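Local coordinates for protein ALKF (Bacillus cereus, PDB 3ZBO) that belongs to a family related to the HEAT-like repeat DNA glycosylases and binds branched DNA structures, its exact cellular role being unknown, at residues I29-H34 / D210-S215. Residues are numbered along the deposited sequence; the frame is centred on the assembly and turned at random. Where two conformers were deposited one is given.
Sequences ISNGAH and DNKKSS
Ser-30, in the last turn of helix 22-30, faces Lys-212 of the hairpin loop that joins strands 204-207 and 215-218. Its OG lies 3.5 Å from Lys-212 NZ, but the hydroxyl is hydrogen-bonded to the carbonyl of Ile-27 in its own helix. The carbonyl oxygen of Ser-30 has the methylene CD of Lys-212 at 3.8 Å. It also takes part in a bridge: one water donates to Ser-30 O at 3.1 Å and to Asp-210 O at 2.7 Å, joining helix end and loop through backbone atoms. In Asn-31, CB leads away from the loop, but with chi1 at -65° the amide swings beside the backbone N and OD1 returns to 3.3 Å from Lys-212 NZ. The angle there is too poor for a hydrogen bond, which leaves a probable electrostatic attraction. Two bends along the Lys-212 chain (chi2 -142°, chi3 -101°) bring its ammonium beside both residues. Asn-31 also packs against Tyr-98 and Met-99 of helix 98-110. Gly-32 is the first residue to leave helical backbone angles, at positive phi, its N bonded to Ile-29 O at 3.0 Å. A Schellman-capped helix end thus meets a beta-hairpin loop at the surface of an AlkD-like helical-repeat fold, through the Lys-212 side chain and one bridging water.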
loop_
_atom_site.group_PDB
_atom_site.type_symbol
_atom_site.label_atom_id
_atom_site.label_comp_id
_atom_site.label_asym_id
_atom_site.label_seq_id
_atom_site.Cartn_x
_atom_site.Cartn_y
_atom_site.Cartn_z
ATOM N N ILE A 29 3.171 8.902 -14.148
ATOM C CA ILE A 29 2.226 8.692 -15.248
ATOM C C ILE A 29 2.425 7.292 -15.912
ATOM O O ILE A 29 1.403 6.598 -16.245
ATOM C CB ILE A 29 2.362 9.875 -16.250
ATOM C CG1 ILE A 29 1.773 11.119 -15.558
ATOM C CG2 ILE A 29 1.538 9.586 -17.492
ATOM C CD1 ILE A 29 1.975 12.426 -16.426
ATOM N N SER A 30 3.673 6.846 -16.023
ATOM C CA SER A 30 3.958 5.509 -16.529
ATOM C C SER A 30 3.301 4.437 -15.664
ATOM O O SER A 30 2.818 3.410 -16.128
ATOM C CB SER A 30 5.494 5.345 -16.619
ATOM O OG SER A 30 5.994 4.654 -15.522
ATOM N N ASN A 31 3.179 4.727 -14.366
ATOM C CA ASN A 31 2.614 3.761 -13.462
ATOM C C ASN A 31 1.063 3.818 -13.414
ATOM O O ASN A 31 0.431 3.037 -12.705
ATOM C CB ASN A 31 3.069 4.022 -12.022
ATOM C CG ASN A 31 4.589 3.822 -11.828
ATOM O OD1 ASN A 31 5.260 3.260 -12.686
ATOM N ND2 ASN A 31 5.121 4.232 -10.677
ATOM N N GLY A 32 0.470 4.827 -14.044
ATOM C CA GLY A 32 -0.997 4.923 -14.139
ATOM C C GLY A 32 -1.568 6.211 -13.582
ATOM O O GLY A 32 -2.785 6.368 -13.626
ATOM N N ALA A 33 -0.704 7.108 -13.084
ATOM C CA ALA A 33 -1.213 8.446 -12.591
ATOM C C ALA A 33 -1.695 9.205 -13.832
ATOM O O ALA A 33 -1.193 8.991 -14.962
ATOM C CB ALA A 33 -0.118 9.274 -11.860
ATOM N N HIS A 34 -2.633 10.091 -13.607
ATOM C CA HIS A 34 -3.052 11.031 -14.658
ATOM C C HIS A 34 -3.054 12.417 -14.172
ATOM O O HIS A 34 -3.014 12.664 -12.957
ATOM C CB HIS A 34 -4.401 10.623 -15.250
ATOM C CG HIS A 34 -5.536 10.409 -14.305
ATOM N ND1 HIS A 34 -6.052 11.400 -13.497
ATOM C CD2 HIS A 34 -6.335 9.334 -14.145
ATOM C CE1 HIS A 34 -7.083 10.908 -12.818
ATOM N NE2 HIS A 34 -7.308 9.682 -13.241
ATOM N N ASP A 210 -1.041 -2.073 -18.471
ATOM C CA ASP A 210 -1.217 -1.190 -19.639
ATOM C C ASP A 210 0.044 -0.331 -19.838
ATOM O O ASP A 210 0.630 0.231 -18.868
ATOM C CB ASP A 210 -2.479 -0.362 -19.412
ATOM C CG ASP A 210 -3.749 -1.181 -19.535
ATOM O OD1 ASP A 210 -3.689 -2.294 -20.111
ATOM O OD2 ASP A 210 -4.805 -0.691 -19.058
ATOM N N ASN A 211 0.491 -0.252 -21.090
ATOM C CA ASN A 211 1.553 0.657 -21.497
ATOM C C ASN A 211 2.965 0.260 -21.165
ATOM O O ASN A 211 3.926 1.043 -21.441
ATOM C CB ASN A 211 1.229 2.086 -21.035
ATOM C CG ASN A 211 -0.198 2.454 -21.468
ATOM O OD1 ASN A 211 -0.502 2.301 -22.637
ATOM N ND2 ASN A 211 -1.111 2.796 -20.512
ATOM N N LYS A 212 3.114 -0.915 -20.546
ATOM C CA LYS A 212 4.464 -1.419 -20.332
ATOM C C LYS A 212 4.401 -2.946 -20.297
ATOM O O LYS A 212 3.307 -3.534 -20.284
ATOM C CB LYS A 212 5.093 -0.838 -19.135
ATOM C CG LYS A 212 4.309 -1.067 -18.001
ATOM C CD LYS A 212 4.477 0.227 -17.244
ATOM C CE LYS A 212 5.426 -0.001 -16.203
ATOM N NZ LYS A 212 5.458 1.179 -15.220
ATOM N N LYS A 213 5.578 -3.539 -20.285
ATOM C CA LYS A 213 5.730 -4.988 -20.236
ATOM C C LYS A 213 5.079 -5.502 -18.940
ATOM O O LYS A 213 5.012 -4.722 -17.923
ATOM C CB LYS A 213 7.234 -5.364 -20.224
ATOM C CG LYS A 213 8.014 -4.941 -21.456
ATOM C CD LYS A 213 9.367 -5.699 -21.587
ATOM C CE LYS A 213 10.098 -5.326 -22.894
ATOM N NZ LYS A 213 9.113 -5.396 -24.007
ATOM N N SER A 214 4.711 -6.784 -18.922
ATOM C CA SER A 214 4.309 -7.421 -17.661
ATOM C C SER A 214 5.461 -7.365 -16.686
ATOM O O SER A 214 6.638 -7.357 -17.030
ATOM C CB SER A 214 3.952 -8.859 -17.923
ATOM O OG SER A 214 2.736 -8.935 -18.665
ATOM N N SER A 215 5.084 -7.334 -15.406
ATOM C CA SER A 215 6.008 -7.591 -14.305
ATOM C C SER A 215 5.967 -9.059 -13.941
ATOM O O SER A 215 4.887 -9.566 -13.655
ATOM C CB SER A 215 5.563 -6.706 -13.153
ATOM O OG SER A 215 6.520 -6.897 -12.141
HETATM O O HOH W 1 0.568 1.347 -16.457
#